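Local coordinates for acetyltransferase, GNAT family (Streptococcus agalactiae 2603V/R, PDB 2Q7B), which probably transfers an acetyl group to an amine of an acceptor molecule, as a member of the GNAT family of N-acetyltransferases, at residues K23-N28 with F73-E78; Y30-L35 with D57-I62; G84-L89 with K99-Y104. All coordinates share one frame; numbering follows the deposited sequence.

Interaction 1 of 3, residues K23-N28 with F73-E78; sequences KEYENN and FWIALE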
loop_
_atom_site.group_PDB
_atom_site.type_symbol
_atom_site.label_atom_id
_atom_site.label_comp_id
_atom_site.label_asym_id
_atom_site.label_seq_id
_atom_site.Cartn_x
_atom_site.Cartn_y
_atom_site.Cartn_z
ATOM N N LYS A 23 4.892 -15.189 12.249
ATOM C CA LYS A 23 4.787 -16.264 11.290
ATOM C C LYS A 23 5.154 -15.871 9.886
ATOM O O LYS A 23 5.245 -14.701 9.569
ATOM C CB LYS A 23 3.404 -16.904 11.367
ATOM C CG LYS A 23 2.212 -16.073 10.989
ATOM C CD LYS A 23 0.968 -16.883 11.391
ATOM C CE LYS A 23 -0.302 -16.460 10.674
ATOM N NZ LYS A 23 -1.475 -17.254 11.157
ATOM N N GLU A 24 5.409 -16.880 9.055
ATOM C CA GLU A 24 5.761 -16.660 7.663
ATOM C C GLU A 24 4.571 -16.044 6.944
ATOM O O GLU A 24 3.430 -16.422 7.205
ATOM C CB GLU A 24 6.177 -17.975 7.004
ATOM C CG GLU A 24 7.493 -18.504 7.558
ATOM C CD GLU A 24 7.803 -19.932 7.150
ATOM O OE1 GLU A 24 7.156 -20.466 6.213
ATOM O OE2 GLU A 24 8.714 -20.516 7.784
ATOM N N TYR A 25 4.833 -15.076 6.069
ATOM C CA TYR A 25 3.766 -14.418 5.324
ATOM C C TYR A 25 3.015 -15.426 4.418
ATOM O O TYR A 25 3.608 -16.365 3.897
ATOM C CB TYR A 25 4.312 -13.233 4.495
ATOM C CG TYR A 25 3.233 -12.542 3.684
ATOM C CD1 TYR A 25 2.454 -11.528 4.243
ATOM C CD2 TYR A 25 2.958 -12.929 2.369
ATOM C CE1 TYR A 25 1.426 -10.917 3.523
ATOM C CE2 TYR A 25 1.940 -12.302 1.631
ATOM C CZ TYR A 25 1.172 -11.301 2.229
ATOM O OH TYR A 25 0.142 -10.690 1.526
ATOM N N GLU A 26 1.700 -15.258 4.310
ATOM C CA GLU A 26 0.849 -16.020 3.395
ATOM C C GLU A 26 -0.077 -14.994 2.753
ATOM O O GLU A 26 -0.522 -14.061 3.426
ATOM C CB GLU A 26 -0.028 -17.029 4.108
ATOM C CG GLU A 26 0.673 -18.035 4.989
ATOM C CD GLU A 26 -0.318 -18.991 5.640
ATOM O OE1 GLU A 26 -1.131 -19.593 4.902
ATOM O OE2 GLU A 26 -0.278 -19.126 6.882
ATOM N N ASN A 27 -0.388 -15.169 1.476
ATOM C CA ASN A 27 -1.218 -14.203 0.762
ATOM C C ASN A 27 -2.505 -14.013 1.534
ATOM O O ASN A 27 -3.231 -14.957 1.789
ATOM C CB ASN A 27 -1.490 -14.638 -0.703
ATOM C CG ASN A 27 -0.197 -14.688 -1.583
ATOM O OD1 ASN A 27 0.803 -13.990 -1.325
ATOM N ND2 ASN A 27 -0.242 -15.510 -2.645
ATOM N N ASN A 28 -2.753 -12.772 1.935
ATOM C CA ASN A 28 -3.900 -12.409 2.746
ATOM C C ASN A 28 -4.066 -10.893 2.562
ATOM O O ASN A 28 -3.244 -10.136 3.067
ATOM C CB ASN A 28 -3.616 -12.817 4.212
ATOM C CG ASN A 28 -4.731 -12.433 5.174
ATOM O OD1 ASN A 28 -5.322 -11.369 5.044
ATOM N ND2 ASN A 28 -5.010 -13.302 6.160
ATOM N N PHE A 73 9.843 -14.117 4.499
ATOM C CA PHE A 73 9.229 -12.880 4.940
ATOM C C PHE A 73 8.346 -13.233 6.127
ATOM O O PHE A 73 7.474 -14.084 6.011
ATOM C CB PHE A 73 8.406 -12.232 3.819
ATOM C CG PHE A 73 8.100 -10.765 4.052
ATOM C CD1 PHE A 73 7.206 -10.364 5.038
ATOM C CD2 PHE A 73 8.697 -9.786 3.273
ATOM C CE1 PHE A 73 6.942 -9.008 5.253
ATOM C CE2 PHE A 73 8.432 -8.454 3.473
ATOM C CZ PHE A 73 7.561 -8.060 4.480
ATOM N N TRP A 74 8.579 -12.583 7.271
ATOM C CA TRP A 74 7.789 -12.841 8.466
ATOM C C TRP A 74 6.969 -11.638 8.897
ATOM O O TRP A 74 7.400 -10.497 8.785
ATOM C CB TRP A 74 8.674 -13.225 9.656
ATOM C CG TRP A 74 9.495 -14.481 9.480
ATOM C CD1 TRP A 74 9.148 -15.746 9.849
ATOM C CD2 TRP A 74 10.804 -14.579 8.898
ATOM N NE1 TRP A 74 10.153 -16.618 9.547
ATOM C CE2 TRP A 74 11.185 -15.935 8.965
ATOM C CE3 TRP A 74 11.695 -13.648 8.332
ATOM C CZ2 TRP A 74 12.414 -16.392 8.489
ATOM C CZ3 TRP A 74 12.913 -14.091 7.875
ATOM C CH2 TRP A 74 13.265 -15.461 7.951
ATOM N N ILE A 75 5.800 -11.924 9.443
ATOM C CA ILE A 75 4.970 -10.893 10.039
ATOM C C ILE A 75 4.688 -11.226 11.515
ATOM O O ILE A 75 4.486 -12.383 11.877
ATOM C CB ILE A 75 3.632 -10.655 9.268
ATOM C CG1 ILE A 75 2.871 -11.986 9.079
ATOM C CG2 ILE A 75 3.893 -9.925 7.946
ATOM C CD1 ILE A 75 1.516 -11.847 8.411
ATOM N N ALA A 76 4.710 -10.193 12.358
ATOM C CA ALA A 76 4.321 -10.320 13.756
ATOM C C ALA A 76 2.884 -9.877 13.820
ATOM O O ALA A 76 2.531 -8.805 13.305
ATOM C CB ALA A 76 5.156 -9.441 14.651
ATOM N N LEU A 77 2.063 -10.674 14.485
ATOM C CA LEU A 77 0.653 -10.390 14.633
ATOM C C LEU A 77 0.268 -10.252 16.100
ATOM O O LEU A 77 0.667 -11.072 16.915
ATOM C CB LEU A 77 -0.142 -11.540 14.030
ATOM C CG LEU A 77 0.132 -11.829 12.555
ATOM C CD1 LEU A 77 -0.269 -13.220 12.185
ATOM C CD2 LEU A 77 -0.587 -10.830 11.702
ATOM N N GLU A 78 -0.424 -9.178 16.445
ATOM C CA GLU A 78 -1.021 -9.053 17.760
ATOM C C GLU A 78 -2.512 -8.999 17.500
ATOM O O GLU A 78 -3.008 -8.060 16.848
ATOM C CB GLU A 78 -0.605 -7.821 18.529
ATOM C CG GLU A 78 -1.054 -7.966 19.996
ATOM C CD GLU A 78 -1.027 -6.681 20.761
ATOM O OE1 GLU A 78 -1.205 -5.609 20.144
ATOM O OE2 GLU A 78 -0.858 -6.753 21.994
#

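Interaction 2 of 3, residues Y30-L35 with D57-I62; sequences YHLAQL and DDIFQI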
loop_
_atom_site.group_PDB
_atom_site.type_symbol
_atom_site.label_atom_id
_atom_site.label_comp_id
_atom_site.label_asym_id
_atom_site.label_seq_id
_atom_site.Cartn_x
_atom_site.Cartn_y
_atom_site.Cartn_z
ATOM N N TYR A 30 -5.972 -8.707 3.901
ATOM C CA TYR A 30 -6.161 -7.974 5.151
ATOM C C TYR A 30 -4.798 -7.723 5.788
ATOM O O TYR A 30 -4.479 -6.588 6.165
ATOM C CB TYR A 30 -7.141 -8.714 6.079
ATOM C CG TYR A 30 -8.475 -8.936 5.399
ATOM C CD1 TYR A 30 -9.462 -7.950 5.406
ATOM C CD2 TYR A 30 -8.732 -10.111 4.696
ATOM C CE1 TYR A 30 -10.677 -8.135 4.753
ATOM C CE2 TYR A 30 -9.946 -10.308 4.033
ATOM C CZ TYR A 30 -10.911 -9.317 4.067
ATOM O OH TYR A 30 -12.112 -9.521 3.420
ATOM N N HIS A 31 -3.962 -8.755 5.858
ATOM C CA HIS A 31 -2.623 -8.571 6.406
ATOM C C HIS A 31 -1.754 -7.682 5.523
ATOM O O HIS A 31 -0.919 -6.916 6.024
ATOM C CB HIS A 31 -1.884 -9.908 6.590
ATOM C CG HIS A 31 -2.447 -10.767 7.668
ATOM N ND1 HIS A 31 -2.215 -12.128 7.731
ATOM C CD2 HIS A 31 -3.262 -10.469 8.706
ATOM C CE1 HIS A 31 -2.839 -12.618 8.786
ATOM N NE2 HIS A 31 -3.487 -11.636 9.388
ATOM N N LEU A 32 -1.934 -7.795 4.212
ATOM C CA LEU A 32 -1.144 -7.014 3.281
ATOM C C LEU A 32 -1.435 -5.533 3.473
ATOM O O LEU A 32 -0.521 -4.731 3.469
ATOM C CB LEU A 32 -1.380 -7.459 1.833
ATOM C CG LEU A 32 -0.586 -6.701 0.746
ATOM C CD1 LEU A 32 0.926 -6.708 1.040
ATOM C CD2 LEU A 32 -0.858 -7.246 -0.625
ATOM N N ALA A 33 -2.707 -5.190 3.661
ATOM C CA ALA A 33 -3.111 -3.802 3.913
ATOM C C ALA A 33 -2.467 -3.290 5.186
ATOM O O ALA A 33 -1.918 -2.199 5.210
ATOM C CB ALA A 33 -4.608 -3.685 4.001
ATOM N N GLN A 34 -2.524 -4.102 6.234
ATOM C CA GLN A 34 -1.923 -3.779 7.515
ATOM C C GLN A 34 -0.407 -3.655 7.416
ATOM O O GLN A 34 0.197 -2.816 8.105
ATOM C CB GLN A 34 -2.261 -4.848 8.543
ATOM C CG GLN A 34 -3.712 -4.944 8.933
ATOM C CD GLN A 34 -4.051 -6.273 9.574
ATOM O OE1 GLN A 34 -3.183 -7.094 9.824
ATOM N NE2 GLN A 34 -5.318 -6.493 9.829
ATOM N N LEU A 35 0.209 -4.501 6.594
ATOM C CA LEU A 35 1.663 -4.438 6.375
ATOM C C LEU A 35 2.051 -3.124 5.714
ATOM O O LEU A 35 3.012 -2.485 6.115
ATOM C CB LEU A 35 2.135 -5.591 5.511
ATOM C CG LEU A 35 3.621 -5.659 5.147
ATOM C CD1 LEU A 35 4.513 -5.667 6.394
ATOM C CD2 LEU A 35 3.829 -6.906 4.337
ATOM N N ASP A 57 8.248 -2.547 -4.526
ATOM C CA ASP A 57 7.102 -3.334 -4.992
ATOM C C ASP A 57 7.206 -4.849 -4.685
ATOM O O ASP A 57 6.244 -5.578 -4.885
ATOM C CB ASP A 57 6.798 -3.040 -6.463
ATOM C CG ASP A 57 7.976 -3.360 -7.382
ATOM O OD1 ASP A 57 8.533 -4.465 -7.260
ATOM O OD2 ASP A 57 8.344 -2.506 -8.201
ATOM N N ASP A 58 8.366 -5.306 -4.197
ATOM C CA ASP A 58 8.530 -6.674 -3.653
ATOM C C ASP A 58 7.459 -7.009 -2.561
ATOM O O ASP A 58 7.081 -8.165 -2.355
ATOM C CB ASP A 58 9.946 -6.873 -3.057
ATOM C CG ASP A 58 10.397 -5.705 -2.138
ATOM O OD1 ASP A 58 10.716 -4.616 -2.676
ATOM O OD2 ASP A 58 10.486 -5.874 -0.906
ATOM N N ILE A 59 6.971 -5.974 -1.892
ATOM C CA ILE A 59 5.906 -6.060 -0.869
ATOM C C ILE A 59 4.613 -6.652 -1.444
ATOM O O ILE A 59 3.856 -7.311 -0.728
ATOM C CB ILE A 59 5.640 -4.623 -0.255
ATOM C CG1 ILE A 59 6.867 -4.150 0.545
ATOM C CG2 ILE A 59 4.406 -4.567 0.597
ATOM C CD1 ILE A 59 7.363 -5.121 1.548
ATOM N N PHE A 60 4.388 -6.431 -2.737
ATOM C CA PHE A 60 3.189 -6.895 -3.451
ATOM C C PHE A 60 3.390 -8.237 -4.182
ATOM O O PHE A 60 2.491 -8.738 -4.849
ATOM C CB PHE A 60 2.686 -5.761 -4.381
ATOM C CG PHE A 60 2.442 -4.483 -3.636
ATOM C CD1 PHE A 60 1.319 -4.330 -2.848
ATOM C CD2 PHE A 60 3.384 -3.484 -3.624
ATOM C CE1 PHE A 60 1.120 -3.187 -2.104
ATOM C CE2 PHE A 60 3.187 -2.326 -2.872
ATOM C CZ PHE A 60 2.055 -2.181 -2.107
ATOM N N GLN A 61 4.571 -8.828 -4.016
ATOM C CA GLN A 61 4.905 -10.113 -4.622
ATOM C C GLN A 61 5.868 -10.835 -3.693
ATOM O O GLN A 61 6.912 -11.309 -4.125
ATOM C CB GLN A 61 5.511 -9.913 -6.012
ATOM C CG GLN A 61 6.678 -8.930 -6.085
ATOM C CD GLN A 61 7.059 -8.568 -7.529
ATOM O OE1 GLN A 61 7.114 -9.431 -8.378
ATOM N NE2 GLN A 61 7.329 -7.287 -7.786
ATOM N N ILE A 62 5.496 -10.920 -2.417
ATOM C CA ILE A 62 6.356 -11.521 -1.383
ATOM C C ILE A 62 6.718 -12.967 -1.682
ATOM O O ILE A 62 7.877 -13.348 -1.526
ATOM C CB ILE A 62 5.744 -11.377 0.034
ATOM C CG1 ILE A 62 5.845 -9.912 0.476
ATOM C CG2 ILE A 62 6.445 -12.276 1.028
ATOM C CD1 ILE A 62 5.041 -9.562 1.700
#

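Interaction 3 of 3, residues G84-L89 with K99-Y104; sequences GSIALL and KKFFTY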
loop_
_atom_site.group_PDB
_atom_site.type_symbol
_atom_site.label_atom_id
_atom_site.label_comp_id
_atom_site.label_asym_id
_atom_site.label_seq_id
_atom_site.Cartn_x
_atom_site.Cartn_y
_atom_site.Cartn_z
ATOM N N GLY A 84 4.545 -5.951 13.109
ATOM C CA GLY A 84 5.965 -6.017 12.857
ATOM C C GLY A 84 6.232 -6.874 11.644
ATOM O O GLY A 84 5.365 -7.663 11.228
ATOM N N SER A 85 7.412 -6.693 11.057
ATOM C CA SER A 85 7.824 -7.478 9.910
ATOM C C SER A 85 9.336 -7.584 9.846
ATOM O O SER A 85 10.057 -6.745 10.397
ATOM C CB SER A 85 7.282 -6.855 8.601
ATOM O OG SER A 85 7.861 -5.593 8.294
ATOM N N ILE A 86 9.816 -8.644 9.199
ATOM C CA ILE A 86 11.222 -8.782 8.858
ATOM C C ILE A 86 11.317 -9.746 7.658
ATOM O O ILE A 86 10.476 -10.610 7.491
ATOM C CB ILE A 86 12.096 -9.236 10.035
ATOM C CG1 ILE A 86 13.568 -8.892 9.762
ATOM C CG2 ILE A 86 11.916 -10.722 10.327
ATOM C CD1 ILE A 86 14.468 -9.055 10.991
ATOM N N ALA A 87 12.339 -9.578 6.827
ATOM C CA ALA A 87 12.507 -10.404 5.641
ATOM C C ALA A 87 13.956 -10.739 5.440
ATOM O O ALA A 87 14.844 -9.974 5.829
ATOM C CB ALA A 87 11.999 -9.659 4.408
ATOM N N LEU A 88 14.176 -11.892 4.832
ATOM C CA LEU A 88 15.494 -12.345 4.450
ATOM C C LEU A 88 15.480 -12.525 2.945
ATOM O O LEU A 88 14.606 -13.210 2.410
ATOM C CB LEU A 88 15.868 -13.663 5.157
ATOM C CG LEU A 88 17.258 -14.236 4.869
ATOM C CD1 LEU A 88 17.773 -15.056 6.026
ATOM C CD2 LEU A 88 17.320 -15.053 3.564
ATOM N N LEU A 89 16.456 -11.902 2.273
ATOM C CA LEU A 89 16.646 -12.024 0.828
ATOM C C LEU A 89 17.964 -12.731 0.592
ATOM O O LEU A 89 19.000 -12.256 1.025
ATOM C CB LEU A 89 16.679 -10.633 0.155
ATOM C CG LEU A 89 16.902 -10.597 -1.362
ATOM C CD1 LEU A 89 15.704 -11.192 -2.115
ATOM C CD2 LEU A 89 17.161 -9.165 -1.861
ATOM N N LYS A 99 15.969 -7.233 5.358
ATOM C CA LYS A 99 15.143 -6.181 4.781
ATOM C C LYS A 99 13.796 -6.100 5.463
ATOM O O LYS A 99 13.409 -6.999 6.204
ATOM C CB LYS A 99 14.838 -6.506 3.305
ATOM C CG LYS A 99 16.000 -6.450 2.344
ATOM C CD LYS A 99 15.592 -6.894 0.943
ATOM C CE LYS A 99 14.629 -5.943 0.231
ATOM N NZ LYS A 99 15.222 -4.615 0.057
ATOM N N LYS A 100 13.088 -5.014 5.163
ATOM C CA LYS A 100 11.738 -4.761 5.616
ATOM C C LYS A 100 11.531 -5.044 7.095
ATOM O O LYS A 100 10.558 -5.677 7.479
ATOM C CB LYS A 100 10.757 -5.547 4.761
ATOM C CG LYS A 100 10.879 -5.264 3.253
ATOM C CD LYS A 100 10.726 -3.786 2.901
ATOM C CE LYS A 100 10.968 -3.533 1.424
ATOM N NZ LYS A 100 11.691 -2.247 1.221
ATOM N N PHE A 101 12.451 -4.519 7.905
ATOM C CA PHE A 101 12.413 -4.710 9.342
ATOM C C PHE A 101 11.686 -3.538 10.005
ATOM O O PHE A 101 12.237 -2.458 10.136
ATOM C CB PHE A 101 13.832 -4.892 9.847
ATOM C CG PHE A 101 13.943 -5.141 11.328
ATOM C CD1 PHE A 101 12.933 -5.743 12.070
ATOM C CD2 PHE A 101 15.144 -4.900 11.945
ATOM C CE1 PHE A 101 13.095 -5.984 13.405
ATOM C CE2 PHE A 101 15.316 -5.165 13.261
ATOM C CZ PHE A 101 14.282 -5.698 14.000
ATOM N N PHE A 102 10.452 -3.769 10.422
ATOM C CA PHE A 102 9.617 -2.713 10.998
ATOM C C PHE A 102 8.829 -3.214 12.186
ATOM O O PHE A 102 8.467 -4.388 12.227
ATOM C CB PHE A 102 8.617 -2.204 9.954
ATOM C CG PHE A 102 9.260 -1.674 8.699
ATOM C CD1 PHE A 102 9.944 -0.471 8.714
ATOM C CD2 PHE A 102 9.164 -2.374 7.488
ATOM C CE1 PHE A 102 10.542 0.020 7.569
ATOM C CE2 PHE A 102 9.757 -1.877 6.347
ATOM C CZ PHE A 102 10.453 -0.683 6.391
ATOM N N THR A 103 8.585 -2.319 13.144
ATOM C CA THR A 103 7.763 -2.617 14.308
ATOM C C THR A 103 7.015 -1.363 14.711
ATOM O O THR A 103 7.550 -0.284 14.576
ATOM C CB THR A 103 8.609 -3.075 15.547
ATOM O OG1 THR A 103 9.571 -2.072 15.863
ATOM C CG2 THR A 103 9.346 -4.363 15.295
ATOM N N TYR A 104 5.777 -1.487 15.176
ATOM C CA TYR A 104 5.091 -0.312 15.721
ATOM C C TYR A 104 5.807 0.032 17.055
ATOM O O TYR A 104 6.260 -0.868 17.753
ATOM C CB TYR A 104 3.568 -0.514 15.892
ATOM C CG TYR A 104 2.768 -0.337 14.607
ATOM C CD1 TYR A 104 2.840 0.848 13.864
ATOM C CD2 TYR A 104 1.904 -1.344 14.151
ATOM C CE1 TYR A 104 2.096 1.004 12.677
ATOM C CE2 TYR A 104 1.183 -1.198 12.982
ATOM C CZ TYR A 104 1.277 -0.028 12.251
ATOM O OH TYR A 104 0.515 0.085 11.112
#

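Interaction 1 of 3, residues K23-N28 with F73-E78
Lys23 and Ile75 form an antiparallel hydrogen-bonded pair that joins strand 20-24, the first strand of the GNAT fold and an outermost strand of its mixed sheet within the chain, to strand 72-78. Lys23 N donates to Ile75 O, and Ile75 N returns a nearly straight bond of 2.8 Å to Lys23 O. The side chains of this pair share a sheet face, where helix 29-46 packs and His31 touches Ile75 and Leu77. Standing between backbone N and carbonyl carbon (chi1 65°), CG of Lys23 starts an extended chain that runs obliquely across Leu77, with Lys23 CE 3.6 Å from Leu77 CD1. Glu24 and Trp74, the adjacent non-hydrogen-bonded pair, have side chains that lie alongside one another and point the same way. Glu24 CG rests 3.8 Å from Trp74 NE1, while the carboxylate plane is turned 74° from the indole. Phe125 of helix 114-128 meets the same indole edge-to-face. Beyond the strand end, the Tyr25 ring, with CG anti to the backbone N (chi1 179°), leads away from strand 72-78 toward Leu32 of helix 29-46; Ile75 CG2 sits at its edge, near its plane, 4.3 Å from Tyr25 CD1. Tyr25 CB comes obliquely upon the Phe73 ring, 4.1 Å from Phe73 CD1. The backbone joins in here too: Tyr25 N donates to Phe73 O at 2.8 Å in a nearly straight bond.

Interaction 2 of 3, residues Y30-L35 with D57-I62
Leu32 reaches from helix 29-46 to Ile59 and Phe60, and its two methyl groups divide the work between them. Its CB leaves the helix toward the 57-62 segment and also lies against the hydroxyl of Tyr25, 3.6 Å from Tyr25 OH. With CG anti to the backbone N (chi1 -180°), the side chain extends outward and carries its fork toward the 57-62 segment, where the nearest CA atoms, Leu32 CA and Phe60 CA, are 8.0 Å apart. At the fork, Leu32 CD1 stands 3.5 Å from the carbonyl oxygen Ile59 O and 4.1 Å from Ile59 CG2, the two side chains crossing at a slant. This is how the first helix of the GNAT fold packs against the 3-10 turn leading into helix 62-67, both lying beside the sheet, where Phe73 of strand 72-78 touches Leu35 and Ile62. The other branch, CD2, approaches the Phe60 ring obliquely, 4.3 Å from Phe60 CD1. That ring is further held by its own neighbour, since Ile59 CG2 lies over the centre of one face, 4.2 Å above the plane. One helical turn on, Leu35 meets Ile62 tip to tip, with Leu35 CD2 3.9 Å from Ile62 CD1. Phe60 also packs on Ala33 of the second subunit, and Ala33 on Phe60 of that subunit.

Interaction 3 of 3, residues G84-L89 with K99-Y104
Ser85 and Phe102 pair tightly through two backbone bonds, Ser85 N to Phe102 O (2.8 Å) and Phe102 N to Ser85 O (3.0 Å). Placed between the backbone N and the carbonyl carbon (chi1 67°), Ser85 OG adds a third link by donating to Lys100 O at 2.8 Å, while resting at the edge of the Phe102 ring in its plane. On the face toward helix 114-128, Ile86 and Phe101 lie side by side: the methyl Ile86 CD1 sits over one face of the Phe101 ring, 4.0 Å from its centroid, a CH-pi contact offset toward the rim. Phe101 CD1 turns the ring's edge to Ser85 O. The looser side is that of the partly exposed lysines: Ala87 and Lys99 exchange backbone bonds, the one from Ala87 N to Lys99 O bent (134°), and Lys99 lays its aliphatic part across Leu89, Lys99 CD 3.9 Å from Leu89 CD2, before its chain bends away. Its NZ is hydrogen-bonded to Tyr166 and a bound citrate, Lys100 NZ to Gln56 and the same citrate. Between Ser85 and Ala87 the register slips by one, a beta bulge in strand 95-103, as in the fourth strand of the GNAT fold.

Interactions 1 and 3 belong to one sheet, in which strands 72-78 and 81-90 are neighbours: Trp74 N lies 2.7 Å from Ile86 O, and Ala76 N 2.8 Å from Gly84 O. Interaction 2 covers one face of it. There Phe73 CB touches Ile62 CG2 at 3.4 Å, and Leu35 CD1 packs 3.7 Å from Ser85 CB, so that interaction 2 borders both of the others. Its centre is about 10 Å from that of interaction 1 and about 12 Å from that of interaction 3. Asp58 and Ile59 also touch the side chain of Lys100, which with Lys99 binds a citrate, probably from the crystallisation liquor, that may mark a pocket.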